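Local coordinates for 70 kDa protein (Xanthomonas sp., PDB 4B2N) that is a dihaem c-type oxygenase that cleaves rubber (latex) processively with dioxygen, with a fold probably related to bacterial cytochrome c peroxidases, at residues 240-245 with 595-600; 280-285 with 632-637; 79-84 with 452-457; 68-73 with 307-312. All coordinates share one frame; numbering follows the deposited sequence.

Contact 1: residues 240-245 with 595-600; sequences LPWSTG and ILYSMW
W242 lies with one face turned to Y597 and takes the largest share of this buried contact. Y597 brings its ring edge in over that face, CD2 standing 3.5 Å above the middle of the indole, in an edge-to-face (T-shaped) pair whose planes meet at 64°. The tyrosine CB adds a CH-pi contact, 4.1 Å from the centroid of the five-membered ring of W242. With CG anti to the backbone N (chi1 -167°), W242 reaches across to the other segment, and its NE1 donates a hydrogen bond to D594 O that helps hold the ring's rotation. M599, bent at chi2 and chi3, curls its CE methyl back to 3.9 Å from W242 CE3, while its CB and CG lie against L240 O; the fit between the L240 and M599 side chains themselves is doubtful. Next along, W600 turns one ring face to the L240-P241 peptide, CH2 lying 3.6 Å from L240 C, and its NE1 donates a hydrogen bond to D250 O. W600 CZ2 also comes 3.6 Å from P241 CA. At the far end T244 CG2 meets I595 CG2 at 3.8 Å. The two segments run in nearly opposite directions, 158° apart. P241 also touches a haem c, lining part of its pocket. Helix 218-226 packs against L240, W242 and M599, helix 253-261 against W600, and F317 of helix 312-319 covers both P241 and W600.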
loop_
_atom_site.group_PDB
_atom_site.type_symbol
_atom_site.label_atom_id
_atom_site.label_comp_id
_atom_site.label_asym_id
_atom_site.label_seq_id
_atom_site.Cartn_x
_atom_site.Cartn_y
_atom_site.Cartn_z
ATOM N N LEU A 240 -4.067 -13.717 -7.054
ATOM C CA LEU A 240 -2.832 -12.948 -6.846
ATOM C C LEU A 240 -2.988 -11.698 -7.682
ATOM O O LEU A 240 -3.790 -11.675 -8.599
ATOM C CB LEU A 240 -1.569 -13.754 -7.161
ATOM C CG LEU A 240 -1.198 -13.901 -8.627
ATOM C CD1 LEU A 240 -0.158 -14.926 -8.969
ATOM C CD2 LEU A 240 -2.473 -14.324 -9.219
ATOM N N PRO A 241 -2.290 -10.628 -7.313
ATOM C CA PRO A 241 -2.554 -9.346 -7.959
ATOM C C PRO A 241 -1.909 -9.268 -9.337
ATOM O O PRO A 241 -1.046 -10.090 -9.656
ATOM C CB PRO A 241 -1.943 -8.304 -7.015
ATOM C CG PRO A 241 -1.164 -9.038 -6.008
ATOM C CD PRO A 241 -1.285 -10.547 -6.233
ATOM N N TRP A 242 -2.388 -8.317 -10.164
ATOM C CA TRP A 242 -1.813 -8.117 -11.518
ATOM C C TRP A 242 -1.430 -6.681 -11.603
ATOM O O TRP A 242 -1.657 -5.927 -10.633
ATOM C CB TRP A 242 -2.899 -8.495 -12.524
ATOM C CG TRP A 242 -2.413 -8.657 -13.952
ATOM C CD1 TRP A 242 -2.476 -7.695 -14.953
ATOM C CD2 TRP A 242 -1.843 -9.871 -14.590
ATOM N NE1 TRP A 242 -1.968 -8.206 -16.134
ATOM C CE2 TRP A 242 -1.565 -9.510 -15.980
ATOM C CE3 TRP A 242 -1.545 -11.158 -14.156
ATOM C CZ2 TRP A 242 -1.052 -10.433 -16.905
ATOM C CZ3 TRP A 242 -1.011 -12.096 -15.080
ATOM C CH2 TRP A 242 -0.770 -11.735 -16.414
ATOM N N SER A 243 -0.838 -6.242 -12.721
ATOM C CA SER A 243 -0.612 -4.831 -12.831
ATOM C C SER A 243 -0.617 -4.495 -14.305
ATOM O O SER A 243 -0.450 -5.391 -15.172
ATOM C CB SER A 243 0.732 -4.446 -12.202
ATOM O OG SER A 243 1.798 -5.119 -12.840
ATOM N N THR A 244 -0.762 -3.217 -14.568
ATOM C CA THR A 244 -0.634 -2.737 -15.894
ATOM C C THR A 244 0.781 -2.373 -16.229
ATOM O O THR A 244 1.137 -2.287 -17.441
ATOM C CB THR A 244 -1.575 -1.567 -16.216
ATOM O OG1 THR A 244 -1.268 -0.449 -15.397
ATOM C CG2 THR A 244 -3.025 -1.966 -15.962
ATOM N N GLY A 245 1.620 -2.242 -15.192
ATOM C CA GLY A 245 3.000 -1.819 -15.392
ATOM C C GLY A 245 3.761 -2.013 -14.105
ATOM O O GLY A 245 3.535 -3.026 -13.404
ATOM N N ILE A 595 -2.416 -5.442 -20.300
ATOM C CA ILE A 595 -2.868 -4.286 -19.543
ATOM C C ILE A 595 -4.328 -4.491 -19.088
ATOM O O ILE A 595 -4.733 -4.032 -18.010
ATOM C CB ILE A 595 -2.732 -2.987 -20.367
ATOM C CG1 ILE A 595 -1.271 -2.651 -20.594
ATOM C CG2 ILE A 595 -3.462 -1.833 -19.699
ATOM C CD1 ILE A 595 -1.060 -1.451 -21.541
ATOM N N LEU A 596 -5.111 -5.159 -19.919
ATOM C CA LEU A 596 -6.511 -5.397 -19.633
ATOM C C LEU A 596 -6.737 -6.542 -18.662
ATOM O O LEU A 596 -7.774 -6.619 -18.096
ATOM C CB LEU A 596 -7.285 -5.664 -20.914
ATOM C CG LEU A 596 -7.271 -4.506 -21.913
ATOM C CD1 LEU A 596 -7.955 -4.985 -23.184
ATOM C CD2 LEU A 596 -7.964 -3.249 -21.370
ATOM N N TYR A 597 -5.772 -7.433 -18.467
ATOM C CA TYR A 597 -6.073 -8.606 -17.654
ATOM C C TYR A 597 -6.306 -8.324 -16.163
ATOM O O TYR A 597 -5.566 -7.562 -15.544
ATOM C CB TYR A 597 -4.987 -9.644 -17.791
ATOM C CG TYR A 597 -5.349 -10.985 -17.199
ATOM C CD1 TYR A 597 -6.289 -11.831 -17.842
ATOM C CD2 TYR A 597 -4.761 -11.424 -15.990
ATOM C CE1 TYR A 597 -6.638 -13.040 -17.329
ATOM C CE2 TYR A 597 -5.118 -12.641 -15.457
ATOM C CZ TYR A 597 -6.058 -13.457 -16.129
ATOM O OH TYR A 597 -6.348 -14.673 -15.606
ATOM N N SER A 598 -7.295 -9.025 -15.583
ATOM C CA SER A 598 -7.550 -8.953 -14.147
ATOM C C SER A 598 -7.539 -10.364 -13.649
ATOM O O SER A 598 -8.476 -11.137 -13.934
ATOM C CB SER A 598 -8.911 -8.407 -13.882
ATOM O OG SER A 598 -9.224 -8.532 -12.490
ATOM N N MET A 599 -6.507 -10.708 -12.883
ATOM C CA MET A 599 -6.467 -12.034 -12.255
ATOM C C MET A 599 -7.676 -12.188 -11.314
ATOM O O MET A 599 -8.285 -13.221 -11.263
ATOM C CB MET A 599 -5.156 -12.179 -11.538
ATOM C CG MET A 599 -4.982 -13.511 -10.910
ATOM S SD MET A 599 -4.479 -14.734 -12.097
ATOM C CE MET A 599 -2.789 -14.270 -12.230
ATOM N N TRP A 600 -7.983 -11.155 -10.513
ATOM C CA TRP A 600 -9.100 -11.269 -9.559
ATOM C C TRP A 600 -10.407 -11.613 -10.247
ATOM O O TRP A 600 -11.090 -12.560 -9.793
ATOM C CB TRP A 600 -9.348 -9.991 -8.757
ATOM C CG TRP A 600 -8.143 -9.416 -8.016
ATOM C CD1 TRP A 600 -7.690 -8.104 -8.096
ATOM C CD2 TRP A 600 -7.295 -10.065 -7.017
ATOM N NE1 TRP A 600 -6.604 -7.911 -7.273
ATOM C CE2 TRP A 600 -6.331 -9.061 -6.574
ATOM C CE3 TRP A 600 -7.217 -11.342 -6.474
ATOM C CZ2 TRP A 600 -5.330 -9.356 -5.662
ATOM C CZ3 TRP A 600 -6.254 -11.594 -5.483
ATOM C CH2 TRP A 600 -5.307 -10.652 -5.117
#

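Contact 2: residues 280-285 with 632-637; sequences APHAGM and YLYGND
G284 and G635 pass with their CA atoms only 4.4 Å apart, and this is where the two backbones come nearest. Both are glycines at positive phi, which lets the two loops approach so closely. G635 belongs to a type II beta turn from L633 to N636, closed by the backbone bond from N636 N to L633 O, and the turn presents its glycine to the facing loop. Y634, with CG anti to the backbone N (chi1 -178°), carries its ring out from the turn to H282, where OH donates to H282 O at 2.7 Å, in the carbonyl plane and on a lone pair. H282 O and G284 N both lie at the edge of that ring. The imidazole of H282 turns back on its own loop, ND1 accepting from G284 N at 2.8 Å almost in the ring plane. Toward P281, which is exposed, packing gives way to solvent: a water takes the H282 N-H at 2.8 Å and reaches Y634 OH only weakly. On the buried side, by contrast, waters bridge the two loops. One accepts from M285 N at 2.7 Å and links it to Y634 O and to N636 OD1; another lies 2.7 Å from M285 O and 3.1 Å from G635 O. The M285 side chain itself packs on T244 and S248, and N636 ND2 is held by N630 O.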
loop_
_atom_site.group_PDB
_atom_site.type_symbol
_atom_site.label_atom_id
_atom_site.label_comp_id
_atom_site.label_asym_id
_atom_site.label_seq_id
_atom_site.Cartn_x
_atom_site.Cartn_y
_atom_site.Cartn_z
ATOM N N ALA A 280 -18.851 -3.981 -10.155
ATOM C CA ALA A 280 -18.278 -2.823 -9.456
ATOM C C ALA A 280 -17.189 -2.343 -10.392
ATOM O O ALA A 280 -16.524 -3.142 -11.033
ATOM C CB ALA A 280 -17.681 -3.213 -8.116
ATOM N N PRO A 281 -17.020 -1.030 -10.526
ATOM C CA PRO A 281 -15.993 -0.637 -11.498
ATOM C C PRO A 281 -14.564 -0.961 -10.949
ATOM O O PRO A 281 -14.357 -0.947 -9.728
ATOM C CB PRO A 281 -16.273 0.885 -11.668
ATOM C CG PRO A 281 -16.651 1.262 -10.259
ATOM C CD PRO A 281 -17.552 0.122 -9.776
ATOM N N HIS A 282 -13.636 -1.333 -11.826
ATOM C CA HIS A 282 -12.234 -1.552 -11.452
ATOM C C HIS A 282 -11.679 -0.303 -10.773
ATOM O O HIS A 282 -11.891 0.844 -11.251
ATOM C CB HIS A 282 -11.456 -1.916 -12.707
ATOM C CG HIS A 282 -10.051 -2.467 -12.451
ATOM N ND1 HIS A 282 -9.049 -1.713 -11.913
ATOM C CD2 HIS A 282 -9.476 -3.727 -12.743
ATOM C CE1 HIS A 282 -7.912 -2.452 -11.822
ATOM N NE2 HIS A 282 -8.165 -3.682 -12.341
ATOM N N ALA A 283 -10.991 -0.485 -9.642
ATOM C CA ALA A 283 -10.471 0.664 -8.902
ATOM C C ALA A 283 -9.169 1.326 -9.512
ATOM O O ALA A 283 -8.727 2.373 -9.037
ATOM C CB ALA A 283 -10.296 0.307 -7.431
ATOM N N GLY A 284 -8.631 0.753 -10.586
ATOM C CA GLY A 284 -7.371 1.202 -11.154
ATOM C C GLY A 284 -6.179 0.566 -10.421
ATOM O O GLY A 284 -6.338 -0.256 -9.515
ATOM N N MET A 285 -4.997 1.050 -10.743
ATOM C CA MET A 285 -3.803 0.632 -10.080
ATOM C C MET A 285 -3.616 1.575 -8.886
ATOM O O MET A 285 -3.772 2.768 -9.005
ATOM C CB MET A 285 -2.622 0.743 -11.019
ATOM C CG MET A 285 -2.802 -0.057 -12.308
ATOM S SD MET A 285 -2.833 -1.830 -11.925
ATOM C CE MET A 285 -4.464 -2.252 -12.420
ATOM N N TYR A 632 -2.266 7.868 -19.569
ATOM C CA TYR A 632 -3.493 7.600 -20.324
ATOM C C TYR A 632 -4.181 6.243 -20.037
ATOM O O TYR A 632 -5.329 6.080 -20.370
ATOM C CB TYR A 632 -3.238 7.781 -21.827
ATOM C CG TYR A 632 -2.902 9.189 -22.129
ATOM C CD1 TYR A 632 -3.810 10.188 -21.816
ATOM C CD2 TYR A 632 -1.649 9.556 -22.647
ATOM C CE1 TYR A 632 -3.544 11.506 -22.081
ATOM C CE2 TYR A 632 -1.361 10.897 -22.911
ATOM C CZ TYR A 632 -2.323 11.860 -22.621
ATOM O OH TYR A 632 -2.101 13.202 -22.826
ATOM N N LEU A 633 -3.524 5.315 -19.367
ATOM C CA LEU A 633 -4.212 4.078 -19.039
ATOM C C LEU A 633 -5.248 4.347 -17.949
ATOM O O LEU A 633 -5.170 5.361 -17.220
ATOM C CB LEU A 633 -3.233 2.931 -18.654
ATOM C CG LEU A 633 -2.104 2.691 -19.679
ATOM C CD1 LEU A 633 -1.236 1.582 -19.070
ATOM C CD2 LEU A 633 -2.575 2.304 -21.072
ATOM N N TYR A 634 -6.232 3.458 -17.878
ATOM C CA TYR A 634 -7.302 3.550 -16.917
ATOM C C TYR A 634 -6.721 3.715 -15.500
ATOM O O TYR A 634 -5.930 2.886 -15.073
ATOM C CB TYR A 634 -8.121 2.245 -16.990
ATOM C CG TYR A 634 -9.340 2.156 -16.070
ATOM C CD1 TYR A 634 -9.226 1.679 -14.752
ATOM C CD2 TYR A 634 -10.611 2.523 -16.521
ATOM C CE1 TYR A 634 -10.338 1.549 -13.931
ATOM C CE2 TYR A 634 -11.714 2.418 -15.678
ATOM C CZ TYR A 634 -11.565 1.956 -14.403
ATOM O OH TYR A 634 -12.663 1.848 -13.600
ATOM N N GLY A 635 -7.133 4.772 -14.796
ATOM C CA GLY A 635 -6.804 4.937 -13.423
ATOM C C GLY A 635 -5.485 5.648 -13.266
ATOM O O GLY A 635 -5.100 5.919 -12.130
ATOM N N ASN A 636 -4.776 5.931 -14.377
ATOM C CA ASN A 636 -3.385 6.373 -14.327
ATOM C C ASN A 636 -3.255 7.900 -14.490
ATOM O O ASN A 636 -2.131 8.384 -14.574
ATOM C CB ASN A 636 -2.502 5.712 -15.438
ATOM C CG ASN A 636 -1.830 4.399 -14.964
ATOM O OD1 ASN A 636 -2.177 3.820 -13.907
ATOM N ND2 ASN A 636 -0.828 3.964 -15.699
ATOM N N ASP A 637 -4.358 8.646 -14.518
ATOM C CA ASP A 637 -4.269 10.096 -14.832
ATOM C C ASP A 637 -3.326 10.784 -13.837
ATOM O O ASP A 637 -3.235 10.376 -12.662
ATOM C CB ASP A 637 -5.673 10.765 -14.789
ATOM C CG ASP A 637 -5.624 12.216 -15.190
ATOM O OD1 ASP A 637 -5.401 12.422 -16.362
ATOM O OD2 ASP A 637 -5.793 13.139 -14.351
HETATM O O HOH W 1 -14.518 -0.997 -14.431
HETATM O O HOH W 2 -4.516 2.767 -12.748
HETATM O O HOH W 3 -5.983 4.088 -9.819
#

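Contact 3: residues 79-84 with 452-457; sequences NRLPPR and YNNLSP
R80 and L455 are the nearest backbone pair, their CA atoms 6.0 Å apart, where an irregular segment passes a short 3-10 turn at 453-455. The turn is held by backbone bonds from L455 N to Y452 O and from S456 N to N453 O, and L455 is also backbone hydrogen-bonded to V78, just ahead of N79. In segment 79-84 an Asx turn, L81 N to N79 OD1, bends the backbone at R80; R80 meets the 3-10 turn and L81 meets Y452. R80 stretches its chain from CG to NE, so that NH1 reaches N454 O at 2.6 Å. That carbonyl is approached nearly along its C=O axis but lies 26° out of the guanidinium plane. A second, weak bond from R80 NH1 goes to S456 O at 3.4 Å, in plane at the edge of the group. L455 CD2 packs against R80, 3.5 Å from its N and 3.8 Å from its CB. L81 CD1 comes within 3.7 Å of Y452 CE2 as the side chains cross at about a right angle. The Y452 hydroxyl bonds V311 N, and its ring stacks on H312. L81 also rests on E333 of helix 333-345, the loop carrying R80 leads on to helix 88-104, and the 3-10 turn lies in the loop between helices 439-446 and 467-481.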
loop_
_atom_site.group_PDB
_atom_site.type_symbol
_atom_site.label_atom_id
_atom_site.label_comp_id
_atom_site.label_asym_id
_atom_site.label_seq_id
_atom_site.Cartn_x
_atom_site.Cartn_y
_atom_site.Cartn_z
ATOM N N ASN A 79 -15.802 -5.422 24.258
ATOM C CA ASN A 79 -14.411 -5.686 24.089
ATOM C C ASN A 79 -14.263 -7.183 23.961
ATOM O O ASN A 79 -14.606 -7.903 24.909
ATOM C CB ASN A 79 -13.653 -5.185 25.287
ATOM C CG ASN A 79 -12.202 -5.589 25.265
ATOM O OD1 ASN A 79 -11.664 -5.972 24.234
ATOM N ND2 ASN A 79 -11.558 -5.481 26.389
ATOM N N ARG A 80 -13.734 -7.652 22.831
ATOM C CA ARG A 80 -13.291 -9.061 22.759
ATOM C C ARG A 80 -11.862 -9.247 22.192
ATOM O O ARG A 80 -11.472 -10.389 21.850
ATOM C CB ARG A 80 -14.222 -9.944 21.887
ATOM C CG ARG A 80 -15.596 -10.283 22.467
ATOM C CD ARG A 80 -16.318 -11.360 21.636
ATOM N NE ARG A 80 -17.501 -11.850 22.389
ATOM C CZ ARG A 80 -18.683 -11.268 22.286
ATOM N NH1 ARG A 80 -18.867 -10.213 21.492
ATOM N NH2 ARG A 80 -19.691 -11.699 22.963
ATOM N N LEU A 81 -11.098 -8.174 22.047
ATOM C CA LEU A 81 -9.692 -8.269 21.532
ATOM C C LEU A 81 -8.690 -8.364 22.678
ATOM O O LEU A 81 -8.874 -7.654 23.701
ATOM C CB LEU A 81 -9.353 -7.021 20.693
ATOM C CG LEU A 81 -10.229 -6.787 19.482
ATOM C CD1 LEU A 81 -9.694 -5.601 18.661
ATOM C CD2 LEU A 81 -10.272 -8.091 18.682
ATOM N N PRO A 82 -7.618 -9.167 22.515
ATOM C CA PRO A 82 -6.506 -9.066 23.491
ATOM C C PRO A 82 -6.030 -7.599 23.518
ATOM O O PRO A 82 -6.113 -6.925 22.510
ATOM C CB PRO A 82 -5.417 -9.918 22.853
ATOM C CG PRO A 82 -6.135 -10.864 21.904
ATOM C CD PRO A 82 -7.319 -10.104 21.394
ATOM N N PRO A 83 -5.583 -7.106 24.681
ATOM C CA PRO A 83 -5.164 -5.725 24.825
ATOM C C PRO A 83 -3.949 -5.475 23.944
ATOM O O PRO A 83 -3.150 -6.404 23.681
ATOM C CB PRO A 83 -4.788 -5.608 26.288
ATOM C CG PRO A 83 -4.582 -7.008 26.800
ATOM C CD PRO A 83 -5.478 -7.879 25.940
ATOM N N ARG A 84 -3.819 -4.235 23.463
ATOM C CA ARG A 84 -2.620 -3.825 22.832
ATOM C C ARG A 84 -1.496 -3.728 23.903
ATOM O O ARG A 84 -1.788 -3.705 25.132
ATOM C CB ARG A 84 -2.848 -2.422 22.206
ATOM C CG ARG A 84 -3.657 -2.425 20.903
ATOM C CD ARG A 84 -3.605 -1.050 20.219
ATOM N NE ARG A 84 -2.187 -0.608 20.187
ATOM C CZ ARG A 84 -1.296 -1.053 19.301
ATOM N NH1 ARG A 84 -1.659 -1.908 18.317
ATOM N NH2 ARG A 84 -0.045 -0.685 19.412
ATOM N N TYR A 452 -14.927 -6.643 12.203
ATOM C CA TYR A 452 -14.866 -7.070 13.623
ATOM C C TYR A 452 -16.271 -7.146 14.254
ATOM O O TYR A 452 -16.547 -6.503 15.326
ATOM C CB TYR A 452 -14.043 -6.071 14.475
ATOM C CG TYR A 452 -12.573 -6.004 14.240
ATOM C CD1 TYR A 452 -12.043 -5.464 13.048
ATOM C CD2 TYR A 452 -11.691 -6.453 15.222
ATOM C CE1 TYR A 452 -10.662 -5.331 12.867
ATOM C CE2 TYR A 452 -10.284 -6.313 15.069
ATOM C CZ TYR A 452 -9.801 -5.763 13.893
ATOM O OH TYR A 452 -8.455 -5.688 13.744
ATOM N N ASN A 453 -17.186 -7.774 13.545
ATOM C CA ASN A 453 -18.543 -7.969 14.057
ATOM C C ASN A 453 -18.539 -8.887 15.262
ATOM O O ASN A 453 -19.530 -9.011 15.912
ATOM C CB ASN A 453 -19.588 -8.354 12.959
ATOM C CG ASN A 453 -19.621 -9.848 12.625
ATOM O OD1 ASN A 453 -18.603 -10.556 12.761
ATOM N ND2 ASN A 453 -20.771 -10.328 12.128
ATOM N N ASN A 454 -17.407 -9.482 15.601
ATOM C CA ASN A 454 -17.352 -10.208 16.874
ATOM C C ASN A 454 -17.453 -9.257 18.081
ATOM O O ASN A 454 -17.690 -9.721 19.202
ATOM C CB ASN A 454 -16.113 -11.084 16.969
ATOM C CG ASN A 454 -14.829 -10.276 16.945
ATOM O OD1 ASN A 454 -13.939 -10.505 17.776
ATOM N ND2 ASN A 454 -14.718 -9.329 16.005
ATOM N N LEU A 455 -17.317 -7.950 17.862
ATOM C CA LEU A 455 -17.468 -6.974 18.919
ATOM C C LEU A 455 -18.922 -6.477 19.089
ATOM O O LEU A 455 -19.204 -5.583 19.917
ATOM C CB LEU A 455 -16.549 -5.769 18.666
ATOM C CG LEU A 455 -15.116 -6.148 18.369
ATOM C CD1 LEU A 455 -14.353 -4.858 18.151
ATOM C CD2 LEU A 455 -14.519 -6.970 19.534
ATOM N N SER A 456 -19.824 -7.002 18.270
ATOM C CA SER A 456 -21.242 -6.678 18.424
ATOM C C SER A 456 -21.784 -7.278 19.705
ATOM O O SER A 456 -21.358 -8.368 20.073
ATOM C CB SER A 456 -22.025 -7.351 17.298
ATOM O OG SER A 456 -23.419 -7.135 17.486
ATOM N N PRO A 457 -22.700 -6.572 20.390
ATOM C CA PRO A 457 -23.224 -7.253 21.580
ATOM C C PRO A 457 -24.087 -8.476 21.219
ATOM O O PRO A 457 -24.287 -9.364 22.067
ATOM C CB PRO A 457 -24.036 -6.187 22.304
ATOM C CG PRO A 457 -24.274 -5.115 21.265
ATOM C CD PRO A 457 -23.134 -5.177 20.268
#

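Contact 4: residues 68-73 with 307-312; sequences VDLHNP and SSDNVH
One carboxylate oxygen, D309 OD2, collects three N-H donors from the facing loop, and it does so with a second aspartate close by. L70 N reaches it at 2.8 Å from the anti side. H71 ND1 comes in at 2.8 Å from the syn side, with an N-H...O angle of 164°; both donors are tilted out of the carboxylate plane. H71 N completes the set at 3.3 Å, nearly along the C-O axis, and the same N-H makes a weak bond to D69 OD1, so the two acids share it. The ND1 bond lies in the imidazole plane, although ring and carboxylate planes stand 71° apart. D309 gets there with CG anti to its own N (chi1 -157°), which swings the carboxylate across to segment 68-73. D69 OD1 lies 3.6 Å from D309 OD2, and a water donates to D69 OD1 and to D309 OD1. D69 OD1 also receives N72 N, closing an Asx motif within 68-73. Beside this, S307 OG donates to V68 O at 2.6 Å and accepts from D309 N in an ST turn, while a type I beta turn from S307 to N310 carries D309. L70 CD1 packs on N310 CB at 3.4 Å, and P492 lies against L70. N310 ND2 bonds both S307 O and S313 OG at the start of helix 312-319. Because H71 ND1 acts as the donor, it carries a proton; together with the two backbone N-H groups it would probably stabilise a charged D309, and the bridging water would ease the approach of the two carboxylates.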
loop_
_atom_site.group_PDB
_atom_site.type_symbol
_atom_site.label_atom_id
_atom_site.label_comp_id
_atom_site.label_asym_id
_atom_site.label_seq_id
_atom_site.Cartn_x
_atom_site.Cartn_y
_atom_site.Cartn_z
ATOM N N VAL A 68 -10.729 5.110 15.120
ATOM C CA VAL A 68 -11.744 4.350 15.835
ATOM C C VAL A 68 -11.049 3.275 16.647
ATOM O O VAL A 68 -10.293 2.448 16.099
ATOM C CB VAL A 68 -12.785 3.654 14.901
ATOM C CG1 VAL A 68 -13.706 2.765 15.754
ATOM C CG2 VAL A 68 -13.590 4.712 14.205
ATOM N N ASP A 69 -11.316 3.274 17.934
ATOM C CA ASP A 69 -10.653 2.363 18.850
ATOM C C ASP A 69 -11.465 1.079 18.867
ATOM O O ASP A 69 -12.576 1.055 19.364
ATOM C CB ASP A 69 -10.509 3.027 20.233
ATOM C CG ASP A 69 -9.828 2.116 21.249
ATOM O OD1 ASP A 69 -9.589 0.914 20.958
ATOM O OD2 ASP A 69 -9.579 2.582 22.366
ATOM N N LEU A 70 -10.941 0.003 18.259
ATOM C CA LEU A 70 -11.654 -1.276 18.263
ATOM C C LEU A 70 -11.413 -2.112 19.522
ATOM O O LEU A 70 -12.182 -3.063 19.829
ATOM C CB LEU A 70 -11.204 -2.172 17.047
ATOM C CG LEU A 70 -11.460 -1.380 15.753
ATOM C CD1 LEU A 70 -10.754 -2.060 14.572
ATOM C CD2 LEU A 70 -12.978 -1.140 15.524
ATOM N N HIS A 71 -10.312 -1.787 20.229
ATOM C CA HIS A 71 -9.936 -2.523 21.458
ATOM C C HIS A 71 -10.830 -2.196 22.620
ATOM O O HIS A 71 -11.244 -3.072 23.344
ATOM C CB HIS A 71 -8.436 -2.342 21.765
ATOM C CG HIS A 71 -7.563 -3.097 20.803
ATOM N ND1 HIS A 71 -7.390 -2.695 19.515
ATOM C CD2 HIS A 71 -6.928 -4.319 20.928
ATOM C CE1 HIS A 71 -6.635 -3.620 18.879
ATOM N NE2 HIS A 71 -6.320 -4.578 19.768
ATOM N N ASN A 72 -11.198 -0.935 22.733
ATOM C CA ASN A 72 -12.158 -0.477 23.732
ATOM C C ASN A 72 -13.185 0.323 22.933
ATOM O O ASN A 72 -13.104 1.572 22.902
ATOM C CB ASN A 72 -11.384 0.307 24.812
ATOM C CG ASN A 72 -10.630 -0.641 25.719
ATOM O OD1 ASN A 72 -11.244 -1.284 26.572
ATOM N ND2 ASN A 72 -9.349 -0.839 25.467
ATOM N N PRO A 73 -14.103 -0.403 22.232
ATOM C CA PRO A 73 -15.002 0.240 21.223
ATOM C C PRO A 73 -16.103 1.071 21.880
ATOM O O PRO A 73 -16.415 0.870 23.063
ATOM C CB PRO A 73 -15.565 -0.936 20.419
ATOM C CG PRO A 73 -15.590 -2.042 21.432
ATOM C CD PRO A 73 -14.356 -1.847 22.330
ATOM N N SER A 307 -10.233 2.407 10.231
ATOM C CA SER A 307 -9.380 2.807 11.371
ATOM C C SER A 307 -8.024 2.169 11.337
ATOM O O SER A 307 -7.916 0.951 11.094
ATOM C CB SER A 307 -10.013 2.356 12.688
ATOM O OG SER A 307 -9.194 2.798 13.776
ATOM N N SER A 308 -6.977 2.947 11.622
ATOM C CA SER A 308 -5.658 2.359 11.807
ATOM C C SER A 308 -5.530 1.413 13.009
ATOM O O SER A 308 -4.501 0.792 13.169
ATOM C CB SER A 308 -4.572 3.437 11.912
ATOM O OG SER A 308 -4.495 4.084 10.646
ATOM N N ASP A 309 -6.535 1.373 13.878
ATOM C CA ASP A 309 -6.540 0.368 14.975
ATOM C C ASP A 309 -6.732 -1.076 14.432
ATOM O O ASP A 309 -6.425 -2.081 15.116
ATOM C CB ASP A 309 -7.640 0.677 15.996
ATOM C CG ASP A 309 -7.336 0.042 17.368
ATOM O OD1 ASP A 309 -6.180 0.148 17.870
ATOM O OD2 ASP A 309 -8.248 -0.563 17.967
ATOM N N ASN A 310 -7.251 -1.166 13.221
ATOM C CA ASN A 310 -7.674 -2.428 12.670
ATOM C C ASN A 310 -6.522 -3.090 11.977
ATOM O O ASN A 310 -5.669 -2.421 11.454
ATOM C CB ASN A 310 -8.897 -2.277 11.737
ATOM C CG ASN A 310 -8.570 -2.621 10.300
ATOM O OD1 ASN A 310 -8.740 -3.717 9.891
ATOM N ND2 ASN A 310 -8.114 -1.626 9.531
ATOM N N VAL A 311 -6.459 -4.418 12.040
ATOM C CA VAL A 311 -5.433 -5.113 11.283
ATOM C C VAL A 311 -6.033 -6.110 10.317
ATOM O O VAL A 311 -5.282 -6.774 9.582
ATOM C CB VAL A 311 -4.424 -5.852 12.204
ATOM C CG1 VAL A 311 -3.793 -4.838 13.143
ATOM C CG2 VAL A 311 -5.139 -7.000 12.953
ATOM N N HIS A 312 -7.374 -6.181 10.257
ATOM C CA HIS A 312 -8.051 -7.139 9.310
ATOM C C HIS A 312 -7.778 -6.740 7.917
ATOM O O HIS A 312 -7.486 -7.582 7.037
ATOM C CB HIS A 312 -9.553 -7.206 9.590
ATOM C CG HIS A 312 -9.867 -7.977 10.813
ATOM N ND1 HIS A 312 -11.085 -8.450 11.080
ATOM C CD2 HIS A 312 -9.039 -8.372 11.880
ATOM C CE1 HIS A 312 -11.076 -9.110 12.283
ATOM N NE2 HIS A 312 -9.819 -9.094 12.755
HETATM O O HOH W 4 -6.798 0.808 20.430
#

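Following the chain from the N terminus, the loop after helix 27-32 supplies 68-73 and then 79-84, one after the other, to contacts 4 and 3. Contact 4 closes back from 307-312, just before helix 312-319, and contact 3 from 452-457, ahead of helix 467-481. Before 307-312 come 240-245 and 280-285, which wait for 595-600 and 632-637 near the C terminus. Every pair of closures crosses, and none lies wholly within another. In space they form two groups: contacts 3 and 4, centres 9 Å apart, meet where L455 CD1 packs on L70 O, while contacts 1 and 2, centres 11 Å apart, pack T244 on M285 and I595 on L633. Contacts 1 and 4 lie on opposite sides of the chain's centre.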